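Local coordinates for 2,3-dehydroadipyl-CoA hydratase (Escherichia coli, PDB 4FZW), which catalyses the reversible hydration of 2,3-dehydroadipyl-CoA to 3-hydroxyadipyl-CoA in the bacterial breakdown of phenylacetate, at residues P97-V102 and C117-A122; V15-L20 and V52-G57; A28-L33 and G65-E70; G110-L115 and F128-I133. One frame throughout, in Å; residues are numbered along the deposited sequence.

Interaction 1: P97-V102 and C117-A122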
loop_
_atom_site.group_PDB
_atom_site.type_symbol
_atom_site.label_atom_id
_atom_site.label_comp_id
_atom_site.label_asym_id
_atom_site.label_seq_id
_atom_site.Cartn_x
_atom_site.Cartn_y
_atom_site.Cartn_z
ATOM N N PRO B 97 -17.656 -5.478 18.072
ATOM C CA PRO B 97 -17.152 -4.300 18.796
ATOM C C PRO B 97 -16.512 -4.648 20.139
ATOM O O PRO B 97 -17.041 -5.443 20.917
ATOM C CB PRO B 97 -18.404 -3.456 18.992
ATOM C CG PRO B 97 -19.190 -3.751 17.719
ATOM C CD PRO B 97 -18.971 -5.228 17.456
ATOM N N LEU B 98 -15.358 -4.052 20.396
ATOM C CA LEU B 98 -14.566 -4.391 21.560
ATOM C C LEU B 98 -14.149 -3.102 22.245
ATOM O O LEU B 98 -13.405 -2.284 21.684
ATOM C CB LEU B 98 -13.341 -5.214 21.142
ATOM C CG LEU B 98 -12.436 -5.849 22.197
ATOM C CD1 LEU B 98 -13.193 -6.770 23.131
ATOM C CD2 LEU B 98 -11.310 -6.593 21.504
ATOM N N ILE B 99 -14.647 -2.928 23.462
ATOM C CA ILE B 99 -14.384 -1.729 24.235
ATOM C C ILE B 99 -13.470 -2.045 25.431
ATOM O O ILE B 99 -13.699 -3.007 26.186
ATOM C CB ILE B 99 -15.705 -1.040 24.678
ATOM C CG1 ILE B 99 -16.523 -0.618 23.443
ATOM C CG2 ILE B 99 -15.401 0.181 25.527
ATOM C CD1 ILE B 99 -18.015 -0.444 23.703
ATOM N N ALA B 100 -12.411 -1.254 25.573
ATOM C CA ALA B 100 -11.520 -1.379 26.710
ATOM C C ALA B 100 -11.916 -0.312 27.719
ATOM O O ALA B 100 -11.881 0.874 27.400
ATOM C CB ALA B 100 -10.083 -1.177 26.280
ATOM N N ALA B 101 -12.310 -0.727 28.921
ATOM C CA ALA B 101 -12.579 0.207 30.011
ATOM C C ALA B 101 -11.374 0.211 30.911
ATOM O O ALA B 101 -11.161 -0.732 31.670
ATOM C CB ALA B 101 -13.798 -0.229 30.784
ATOM N N VAL B 102 -10.576 1.265 30.813
ATOM C CA VAL B 102 -9.303 1.291 31.514
ATOM C C VAL B 102 -9.347 2.154 32.776
ATOM O O VAL B 102 -9.648 3.334 32.728
ATOM C CB VAL B 102 -8.162 1.754 30.591
ATOM C CG1 VAL B 102 -6.788 1.571 31.265
ATOM C CG2 VAL B 102 -8.218 1.019 29.278
ATOM N N CYS B 117 -8.148 -2.624 21.138
ATOM C CA CYS B 117 -9.602 -2.480 21.186
ATOM C C CYS B 117 -10.100 -1.375 20.246
ATOM O O CYS B 117 -9.320 -0.534 19.790
ATOM C CB CYS B 117 -10.084 -2.262 22.630
ATOM S SG CYS B 117 -9.647 -3.591 23.796
ATOM N N ASP B 118 -11.387 -1.393 19.927
ATOM C CA ASP B 118 -11.904 -0.465 18.932
ATOM C C ASP B 118 -12.053 0.912 19.573
ATOM O O ASP B 118 -11.835 1.960 18.946
ATOM C CB ASP B 118 -13.251 -0.967 18.399
ATOM C CG ASP B 118 -13.170 -2.393 17.841
ATOM O OD1 ASP B 118 -12.336 -2.645 16.936
ATOM O OD2 ASP B 118 -13.929 -3.265 18.317
ATOM N N VAL B 119 -12.389 0.894 20.859
ATOM C CA VAL B 119 -12.665 2.110 21.599
ATOM C C VAL B 119 -12.084 2.015 22.996
ATOM O O VAL B 119 -12.154 0.973 23.649
ATOM C CB VAL B 119 -14.188 2.345 21.731
ATOM C CG1 VAL B 119 -14.453 3.709 22.360
ATOM C CG2 VAL B 119 -14.892 2.190 20.359
ATOM N N VAL B 120 -11.517 3.114 23.472
ATOM C CA VAL B 120 -11.081 3.159 24.864
ATOM C C VAL B 120 -11.793 4.238 25.649
ATOM O O VAL B 120 -11.760 5.416 25.265
ATOM C CB VAL B 120 -9.573 3.368 25.013
ATOM C CG1 VAL B 120 -9.154 3.118 26.477
ATOM C CG2 VAL B 120 -8.796 2.442 24.058
ATOM N N VAL B 121 -12.459 3.822 26.730
ATOM C CA VAL B 121 -12.973 4.727 27.765
ATOM C C VAL B 121 -12.101 4.572 29.002
ATOM O O VAL B 121 -11.854 3.444 29.452
ATOM C CB VAL B 121 -14.418 4.388 28.147
ATOM C CG1 VAL B 121 -15.282 4.371 26.920
ATOM C CG2 VAL B 121 -14.485 3.038 28.845
ATOM N N ALA B 122 -11.626 5.695 29.544
ATOM C CA ALA B 122 -10.619 5.672 30.611
ATOM C C ALA B 122 -11.115 6.297 31.913
ATOM O O ALA B 122 -12.071 7.078 31.922
ATOM C CB ALA B 122 -9.360 6.375 30.151
#

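Interaction 2: V15-L20 and V52-G57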
loop_
_atom_site.group_PDB
_atom_site.type_symbol
_atom_site.label_atom_id
_atom_site.label_comp_id
_atom_site.label_asym_id
_atom_site.label_seq_id
_atom_site.Cartn_x
_atom_site.Cartn_y
_atom_site.Cartn_z
ATOM N N VAL B 15 -24.118 -7.786 25.887
ATOM C CA VAL B 15 -22.760 -7.318 26.168
ATOM C C VAL B 15 -22.039 -8.287 27.078
ATOM O O VAL B 15 -22.557 -8.666 28.126
ATOM C CB VAL B 15 -22.716 -5.887 26.782
ATOM C CG1 VAL B 15 -21.298 -5.457 26.960
ATOM C CG2 VAL B 15 -23.448 -4.900 25.877
ATOM N N LEU B 16 -20.851 -8.697 26.655
ATOM C CA LEU B 16 -20.018 -9.601 27.429
ATOM C C LEU B 16 -18.926 -8.803 28.152
ATOM O O LEU B 16 -18.351 -7.864 27.597
ATOM C CB LEU B 16 -19.412 -10.668 26.510
ATOM C CG LEU B 16 -18.481 -11.706 27.142
ATOM C CD1 LEU B 16 -19.256 -12.667 28.041
ATOM C CD2 LEU B 16 -17.724 -12.467 26.035
ATOM N N LEU B 17 -18.666 -9.163 29.404
ATOM C CA LEU B 17 -17.647 -8.488 30.199
ATOM C C LEU B 17 -16.531 -9.428 30.649
ATOM O O LEU B 17 -16.770 -10.467 31.277
ATOM C CB LEU B 17 -18.261 -7.803 31.416
ATOM C CG LEU B 17 -17.317 -6.958 32.294
ATOM C CD1 LEU B 17 -16.626 -5.839 31.490
ATOM C CD2 LEU B 17 -18.056 -6.364 33.497
ATOM N N LEU B 18 -15.306 -9.039 30.322
ATOM C CA LEU B 18 -14.132 -9.800 30.685
ATOM C C LEU B 18 -13.268 -8.948 31.599
ATOM O O LEU B 18 -12.745 -7.903 31.184
ATOM C CB LEU B 18 -13.359 -10.233 29.435
ATOM C CG LEU B 18 -14.194 -11.034 28.425
ATOM C CD1 LEU B 18 -13.414 -11.325 27.154
ATOM C CD2 LEU B 18 -14.727 -12.337 29.051
ATOM N N THR B 19 -13.153 -9.390 32.852
ATOM C CA THR B 19 -12.378 -8.684 33.853
ATOM C C THR B 19 -11.049 -9.369 34.134
ATOM O O THR B 19 -11.022 -10.479 34.649
ATOM C CB THR B 19 -13.140 -8.595 35.192
ATOM O OG1 THR B 19 -14.448 -8.068 34.965
ATOM C CG2 THR B 19 -12.378 -7.702 36.183
ATOM N N LEU B 20 -9.945 -8.705 33.804
ATOM C CA LEU B 20 -8.637 -9.200 34.196
ATOM C C LEU B 20 -8.569 -9.209 35.708
ATOM O O LEU B 20 -8.922 -8.237 36.355
ATOM C CB LEU B 20 -7.515 -8.373 33.576
ATOM C CG LEU B 20 -7.421 -8.579 32.057
ATOM C CD1 LEU B 20 -8.020 -7.404 31.320
ATOM C CD2 LEU B 20 -5.993 -8.756 31.636
ATOM N N VAL B 52 -21.498 -7.055 21.703
ATOM C CA VAL B 52 -20.338 -6.252 22.107
ATOM C C VAL B 52 -19.594 -6.931 23.264
ATOM O O VAL B 52 -20.196 -7.646 24.080
ATOM C CB VAL B 52 -20.759 -4.834 22.582
ATOM C CG1 VAL B 52 -19.527 -3.993 22.897
ATOM C CG2 VAL B 52 -21.644 -4.139 21.535
ATOM N N CYS B 53 -18.286 -6.699 23.328
ATOM C CA CYS B 53 -17.508 -7.070 24.498
ATOM C C CYS B 53 -16.952 -5.794 25.181
ATOM O O CYS B 53 -16.813 -4.738 24.543
ATOM C CB CYS B 53 -16.404 -8.063 24.124
ATOM S SG CYS B 53 -15.401 -8.731 25.483
ATOM N N VAL B 54 -16.698 -5.899 26.485
ATOM C CA VAL B 54 -16.027 -4.864 27.246
ATOM C C VAL B 54 -14.896 -5.597 27.953
ATOM O O VAL B 54 -15.107 -6.708 28.466
ATOM C CB VAL B 54 -16.965 -4.224 28.313
ATOM C CG1 VAL B 54 -16.186 -3.369 29.310
ATOM C CG2 VAL B 54 -18.065 -3.428 27.654
ATOM N N ILE B 55 -13.711 -4.990 27.994
ATOM C CA ILE B 55 -12.550 -5.595 28.660
ATOM C C ILE B 55 -12.018 -4.655 29.749
ATOM O O ILE B 55 -11.711 -3.500 29.490
ATOM C CB ILE B 55 -11.417 -5.935 27.639
ATOM C CG1 ILE B 55 -11.817 -7.117 26.749
ATOM C CG2 ILE B 55 -10.109 -6.252 28.343
ATOM C CD1 ILE B 55 -10.639 -7.686 25.889
ATOM N N THR B 56 -11.879 -5.160 30.963
ATOM C CA THR B 56 -11.454 -4.297 32.055
ATOM C C THR B 56 -10.612 -5.000 33.100
ATOM O O THR B 56 -10.596 -6.234 33.179
ATOM C CB THR B 56 -12.660 -3.647 32.779
ATOM O OG1 THR B 56 -12.195 -2.572 33.592
ATOM C CG2 THR B 56 -13.367 -4.647 33.677
ATOM N N GLY B 57 -9.912 -4.204 33.903
ATOM C CA GLY B 57 -9.167 -4.749 35.016
ATOM C C GLY B 57 -9.826 -4.336 36.317
ATOM O O GLY B 57 -11.032 -4.558 36.512
#

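Interaction 3: A28-L33 and G65-E70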
loop_
_atom_site.group_PDB
_atom_site.type_symbol
_atom_site.label_atom_id
_atom_site.label_comp_id
_atom_site.label_asym_id
_atom_site.label_seq_id
_atom_site.Cartn_x
_atom_site.Cartn_y
_atom_site.Cartn_z
ATOM N N ALA B 28 -0.914 -8.476 35.141
ATOM C CA ALA B 28 0.031 -8.817 34.078
ATOM C C ALA B 28 -0.560 -9.874 33.156
ATOM O O ALA B 28 -1.186 -10.833 33.617
ATOM C CB ALA B 28 1.353 -9.304 34.658
ATOM N N LEU B 29 -0.351 -9.704 31.854
ATOM C CA LEU B 29 -0.865 -10.645 30.867
ATOM C C LEU B 29 -0.040 -11.901 30.843
ATOM O O LEU B 29 1.054 -11.927 30.318
ATOM C CB LEU B 29 -0.919 -10.009 29.479
ATOM C CG LEU B 29 -1.960 -8.898 29.376
ATOM C CD1 LEU B 29 -1.931 -8.277 28.002
ATOM C CD2 LEU B 29 -3.326 -9.471 29.676
ATOM N N ASN B 30 -0.572 -12.943 31.456
ATOM C CA ASN B 30 0.018 -14.276 31.347
ATOM C C ASN B 30 -0.186 -14.879 29.967
ATOM O O ASN B 30 -1.121 -14.524 29.239
ATOM C CB ASN B 30 -0.599 -15.238 32.369
ATOM C CG ASN B 30 0.264 -15.422 33.581
ATOM O OD1 ASN B 30 1.405 -14.965 33.615
ATOM N ND2 ASN B 30 -0.259 -16.131 34.579
ATOM N N ASN B 31 0.680 -15.819 29.628
ATOM C CA ASN B 31 0.422 -16.689 28.506
ATOM C C ASN B 31 -0.942 -17.354 28.658
ATOM O O ASN B 31 -1.775 -17.336 27.746
ATOM C CB ASN B 31 1.501 -17.755 28.448
ATOM C CG ASN B 31 2.113 -17.888 27.076
ATOM O OD1 ASN B 31 1.421 -17.830 26.059
ATOM N ND2 ASN B 31 3.433 -18.069 27.040
ATOM N N ALA B 32 -1.165 -17.948 29.824
ATOM C CA ALA B 32 -2.439 -18.585 30.104
ATOM C C ALA B 32 -3.570 -17.570 30.053
ATOM O O ALA B 32 -4.613 -17.867 29.492
ATOM C CB ALA B 32 -2.403 -19.290 31.431
ATOM N N LEU B 33 -3.362 -16.373 30.612
ATOM C CA LEU B 33 -4.409 -15.341 30.635
ATOM C C LEU B 33 -4.733 -14.879 29.213
ATOM O O LEU B 33 -5.887 -14.902 28.764
ATOM C CB LEU B 33 -4.001 -14.164 31.519
ATOM C CG LEU B 33 -5.009 -13.017 31.724
ATOM C CD1 LEU B 33 -6.406 -13.533 32.049
ATOM C CD2 LEU B 33 -4.523 -12.030 32.791
ATOM N N GLY B 65 1.679 -4.591 32.087
ATOM C CA GLY B 65 2.667 -5.363 31.351
ATOM C C GLY B 65 2.320 -6.829 31.144
ATOM O O GLY B 65 1.149 -7.207 31.025
ATOM N N ALA B 66 3.363 -7.654 31.079
ATOM C CA ALA B 66 3.218 -9.101 30.936
ATOM C C ALA B 66 4.157 -9.806 31.905
ATOM O O ALA B 66 5.034 -9.178 32.506
ATOM C CB ALA B 66 3.525 -9.520 29.518
ATOM N N ASP B 67 3.977 -11.112 32.065
ATOM C CA ASP B 67 4.890 -11.881 32.903
ATOM C C ASP B 67 6.309 -11.772 32.365
ATOM O O ASP B 67 6.603 -12.231 31.255
ATOM C CB ASP B 67 4.459 -13.343 32.986
ATOM C CG ASP B 67 4.018 -13.739 34.381
ATOM O OD1 ASP B 67 3.518 -12.866 35.132
ATOM O OD2 ASP B 67 4.174 -14.930 34.728
ATOM N N LEU B 68 7.179 -11.150 33.157
ATOM C CA LEU B 68 8.543 -10.859 32.720
ATOM C C LEU B 68 9.398 -12.114 32.540
ATOM O O LEU B 68 10.275 -12.150 31.677
ATOM C CB LEU B 68 9.217 -9.885 33.689
ATOM C CG LEU B 68 10.482 -9.199 33.175
ATOM C CD1 LEU B 68 10.256 -8.643 31.776
ATOM C CD2 LEU B 68 10.910 -8.101 34.131
ATOM N N ASN B 69 9.135 -13.131 33.361
ATOM C CA ASN B 69 9.869 -14.393 33.310
ATOM C C ASN B 69 9.592 -15.117 32.005
ATOM O O ASN B 69 10.515 -15.606 31.352
ATOM C CB ASN B 69 9.476 -15.310 34.474
ATOM C CG ASN B 69 9.470 -14.601 35.816
ATOM O OD1 ASN B 69 8.882 -13.528 35.969
ATOM N ND2 ASN B 69 10.128 -15.203 36.800
ATOM N N GLU B 70 8.315 -15.186 31.633
ATOM C CA GLU B 70 7.910 -15.841 30.397
ATOM C C GLU B 70 8.584 -15.268 29.140
ATOM O O GLU B 70 8.767 -15.996 28.163
ATOM C CB GLU B 70 6.386 -15.838 30.242
ATOM C CG GLU B 70 5.643 -16.769 31.199
ATOM C CD GLU B 70 4.139 -16.733 30.984
ATOM O OE1 GLU B 70 3.692 -15.955 30.114
ATOM O OE2 GLU B 70 3.402 -17.474 31.676
#

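Interaction 4: G110-L115 and F128-I133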
loop_
_atom_site.group_PDB
_atom_site.type_symbol
_atom_site.label_atom_id
_atom_site.label_comp_id
_atom_site.label_asym_id
_atom_site.label_seq_id
_atom_site.Cartn_x
_atom_site.Cartn_y
_atom_site.Cartn_z
ATOM N N GLY B 110 -0.465 -4.173 28.474
ATOM C CA GLY B 110 -1.704 -3.556 28.880
ATOM C C GLY B 110 -2.102 -2.400 27.966
ATOM O O GLY B 110 -3.262 -2.292 27.555
ATOM N N CYS B 111 -1.156 -1.521 27.653
ATOM C CA CYS B 111 -1.456 -0.458 26.720
ATOM C C CYS B 111 -1.764 -1.073 25.368
ATOM O O CYS B 111 -2.756 -0.707 24.740
ATOM C CB CYS B 111 -0.297 0.514 26.601
ATOM S SG CYS B 111 -0.644 1.902 25.512
ATOM N N GLU B 112 -0.913 -2.015 24.935
ATOM C CA GLU B 112 -1.078 -2.714 23.651
ATOM C C GLU B 112 -2.425 -3.384 23.526
ATOM O O GLU B 112 -3.059 -3.285 22.487
ATOM C CB GLU B 112 0.063 -3.713 23.397
ATOM C CG GLU B 112 1.324 -2.987 23.012
ATOM C CD GLU B 112 2.544 -3.838 23.047
ATOM O OE1 GLU B 112 2.601 -4.792 23.854
ATOM O OE2 GLU B 112 3.463 -3.535 22.254
ATOM N N LEU B 113 -2.866 -4.040 24.597
ATOM C CA LEU B 113 -4.216 -4.601 24.649
ATOM C C LEU B 113 -5.255 -3.531 24.347
ATOM O O LEU B 113 -6.061 -3.687 23.444
ATOM C CB LEU B 113 -4.484 -5.247 26.008
ATOM C CG LEU B 113 -5.856 -5.904 26.223
ATOM C CD1 LEU B 113 -6.098 -7.006 25.144
ATOM C CD2 LEU B 113 -6.020 -6.476 27.644
ATOM N N ALA B 114 -5.212 -2.430 25.092
ATOM C CA ALA B 114 -6.183 -1.340 24.931
ATOM C C ALA B 114 -6.189 -0.728 23.512
ATOM O O ALA B 114 -7.243 -0.546 22.905
ATOM C CB ALA B 114 -5.956 -0.282 25.999
ATOM N N LEU B 115 -5.003 -0.439 22.992
ATOM C CA LEU B 115 -4.842 -0.045 21.602
ATOM C C LEU B 115 -5.507 -1.058 20.671
ATOM O O LEU B 115 -6.074 -0.687 19.642
ATOM C CB LEU B 115 -3.358 0.081 21.253
ATOM C CG LEU B 115 -2.592 1.230 21.913
ATOM C CD1 LEU B 115 -1.087 0.978 21.931
ATOM C CD2 LEU B 115 -2.920 2.548 21.225
ATOM N N PHE B 128 -1.177 5.442 30.558
ATOM C CA PHE B 128 -0.912 4.726 29.330
ATOM C C PHE B 128 0.542 4.921 29.003
ATOM O O PHE B 128 1.007 6.055 28.920
ATOM C CB PHE B 128 -1.748 5.282 28.177
ATOM C CG PHE B 128 -3.223 4.989 28.283
ATOM C CD1 PHE B 128 -4.100 5.966 28.744
ATOM C CD2 PHE B 128 -3.743 3.751 27.883
ATOM C CE1 PHE B 128 -5.467 5.709 28.835
ATOM C CE2 PHE B 128 -5.100 3.484 27.973
ATOM C CZ PHE B 128 -5.966 4.461 28.460
ATOM N N GLY B 129 1.258 3.819 28.791
ATOM C CA GLY B 129 2.657 3.891 28.420
ATOM C C GLY B 129 3.236 2.573 27.936
ATOM O O GLY B 129 2.676 1.498 28.157
ATOM N N LEU B 130 4.386 2.667 27.286
ATOM C CA LEU B 130 5.087 1.507 26.756
ATOM C C LEU B 130 6.540 1.501 27.257
ATOM O O LEU B 130 7.455 1.900 26.537
ATOM C CB LEU B 130 5.031 1.529 25.216
ATOM C CG LEU B 130 3.646 1.324 24.577
ATOM C CD1 LEU B 130 3.545 2.053 23.250
ATOM C CD2 LEU B 130 3.285 -0.180 24.391
ATOM N N PRO B 131 6.760 1.032 28.498
ATOM C CA PRO B 131 8.108 1.105 29.073
ATOM C C PRO B 131 9.002 -0.059 28.644
ATOM O O PRO B 131 9.960 -0.365 29.351
ATOM C CB PRO B 131 7.842 1.002 30.570
ATOM C CG PRO B 131 6.683 0.110 30.654
ATOM C CD PRO B 131 5.823 0.367 29.420
ATOM N N GLU B 132 8.703 -0.684 27.508
ATOM C CA GLU B 132 9.523 -1.795 26.978
ATOM C C GLU B 132 10.964 -1.373 26.732
ATOM O O GLU B 132 11.892 -2.089 27.077
ATOM C CB GLU B 132 8.933 -2.361 25.679
ATOM C CG GLU B 132 7.729 -3.296 25.879
ATOM C CD GLU B 132 6.383 -2.592 25.871
ATOM O OE1 GLU B 132 6.345 -1.355 25.981
ATOM O OE2 GLU B 132 5.350 -3.282 25.755
ATOM N N ILE B 133 11.136 -0.193 26.147
ATOM C CA ILE B 133 12.461 0.339 25.860
ATOM C C ILE B 133 13.354 0.423 27.112
ATOM O O ILE B 133 14.565 0.315 27.005
ATOM C CB ILE B 133 12.370 1.726 25.170
ATOM C CG1 ILE B 133 13.688 2.100 24.480
ATOM C CG2 ILE B 133 11.973 2.807 26.160
ATOM C CD1 ILE B 133 13.984 1.364 23.184
#

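Interaction 1: P97-V102 and C117-A122
Ala100 and Cys117 show how a small residue makes a hollow for its neighbour: the sulfur SG of Cys117 settles against the methyl CB of Ala100 at 3.5 Å and also meets CG of Leu98 at 3.9 Å. With SG beside the backbone N and anti to the carbonyl carbon (chi1 -59°), the thiol lies along strand 98-102 and fills the dip between a branched side chain and a methyl. Farther on, strands 98-102 and 119-122 run parallel, Ile99 to Val102 facing Val119 to Ala122 in order. On one face CG2 of Val102 slants across CG1 of Val120 at 3.6 Å. On the other, Ile99 lies alongside Val119, and the methyl of Ala101 receives CG2 of Val121, the branch that sits between the backbone N and carbonyl carbon. The ladder is regular here: Ala100 N bonds Val119 O at 3.0 Å, nearly straight at 169°, and Val102 N bonds Val121 O at 2.9 Å. Before the strands pair fully, Asp118 does the joining. Its N-H goes to Leu98 O, while OD2 takes the N-H of Leu98 through its anti lone pair at 2.6 Å, and OD2 also forms a salt bridge with Lys209. An asparagine in place of Asp118 would probably weaken the hold on Lys209, leaving the lysine's charge without its full counterpart. The chemistry thus changes along the contact, from a carboxylate shared by a backbone N-H and a lysine to purely backbone bonding between apolar faces.

Interaction 2: V15-L20 and V52-G57
The backbones of Leu16, Leu18 and Leu20 bond to Val52, Val54 and Thr56 in a parallel beta pair inside the larger sheet, where the two strands of a beta-alpha-beta unit come together after the chain has passed through helix 31-46. The ladder alternates as parallel pairing requires. Leu16 N reaches Val52 O, and Leu16 O in turn accepts from Val54 N at 2.8 Å. Leu18 repeats the pattern, its O receiving Thr56 N at 2.9 Å, nearly straight at 167°, and Leu20 N closes the series on Thr56 O. Side chains of matched residues share a face. On one, CD1 of Leu18 meets the sulfur SG of Cys53 at 3.7 Å; the thiol swings away from its own backbone N (chi1 -176°) and so leans along the strand toward that leucine. Near the end of the pair, CD1 of Leu20 slants across CG2 of Ile55 at 3.8 Å. On the opposite face, CD1 of Leu17 lies on CG1 of Val54, and Thr19 and Thr56 stand side by side, the hydroxyl of Thr56 being engaged by Ala101 O of the next strand. Helix 31-46 packs on the Leu16, Leu18 and Cys53 side through Leu41 and Ala44, helix 186-197 on the Val15, Val52 and Val54 side through Ala194, while strands 7-12 and 98-102 flank the pair within the sheet.

Interaction 3: A28-L33 and G65-E70
Leu29 and Gly65 join two loops at the acyl-CoA site region of the crotonase fold, the second loop carrying Ala66, the counterpart of a residue whose backbone N-H helps form the oxyanion hole in relatives. A single backbone bridge pairs Leu29 with Ala66, and its bond runs from Leu29 N to Gly65 O at 3.0 Å, almost straight at 175°, with the donor tilted 24° from the carbonyl plane. Gly65 holds a backbone shape in which any CB would strike the carbonyl oxygen of the preceding residue, so the turn that presents its O to Leu29 depends on glycine. Around this bridge the methyl CB of Ala66 sits 3.5 Å from Leu29 O, an oxygen that accepts a hydrogen bond from Arg84, and CB of Ala28 rests against the backbone of Ala66 and Asp67. The side chains of Asn30 and Asp67 meet beyond. The far end is tied by Glu70, which reaches back from a short helical turn. Its chain leaves CG beside the backbone N (chi1 -71°) and then runs extended, bringing OE1 to Asn31 N at 3.1 Å through the syn lone pair; CB of Asn31 lies 3.3 Å from the same OE1. A carboxylate at the first turn of helix 31-46 would probably be favoured by the helix's N-terminal N-H groups. A glycerol lies about 4 Å from the side chain of Ala66, consistent with a pocket here. The contact thus holds the glycine-alanine loop that, as in crotonase relatives, probably supplies an oxyanion-hole N-H from Ala66.

Interaction 4: G110-L115 and F128-I133
Cys111 and Phe128 meet thiol to ring edge: the sulfur SG of Cys111 lies 4.3 Å from CD2 of Phe128, close to the ring plane. SG points away from the backbone N of Cys111 (chi1 -177°), which turns it toward strand 127-129, while CB of Cys111 is 3.5 Å from Gly129 O. One helical turn later the methyl CB of Ala114 reaches the same edge at CE2 of Phe128, 4.3 Å away, so two small side chains of one helix line the same edge of the ring. Glu112 goes the other way. Its CG sits beside the backbone N, the chain then runs extended, and CG is crossed at about a right angle by CD2 of Leu130 at 3.7 Å, a methyl that also lies 4.3 Å from CB of Cys111. From the opposite direction comes Glu132, whose chain is bent at chi2 (90°); its OE2 stands 3.7 Å from OE1 of Glu112, with the carboxylate planes 52° apart. A glycerol, probably from the crystallisation liquor, binds at this meeting, to OE2 of Glu132 and more weakly to OE1 of Glu112. OE2 of Glu112 is gripped by the backbone N-H groups of Ala141 and Gly143, which fix its rotation. The two glutamates match in sequence the acidic pair of crotonase-family hydratases and are probably the catalytic one. An alanine at Glu112 would probably leave those two N-H groups without their acceptor and uncover CD2 of Leu130. Helix 146-162 packs on Leu130 through Leu147 and Val160, and strand 127-129 lies in the smaller sheet between strands 105-107 and 166-167.

Interactions 1 and 2 lie in one sheet, their centres 9 Å apart, with strand 52-56 bonded to strand 98-102; they come in series along the chain. Interaction 4 crosses interaction 1 in sequence: helix 109-116 leads into strand 119-123, which leads to strand 127-129, and Phe128 packs on Val102 and Val120. Interaction 3 crosses interaction 2 in the same manner, Leu29 and Leu33 resting on Leu20, with the two centres 19 Å apart. The centres of interactions 3 and 4 are 13 Å apart and their nearest atoms about 4 Å. The strand pairs thus form a scaffold from which interactions 3 and 4 reach toward the probable active site.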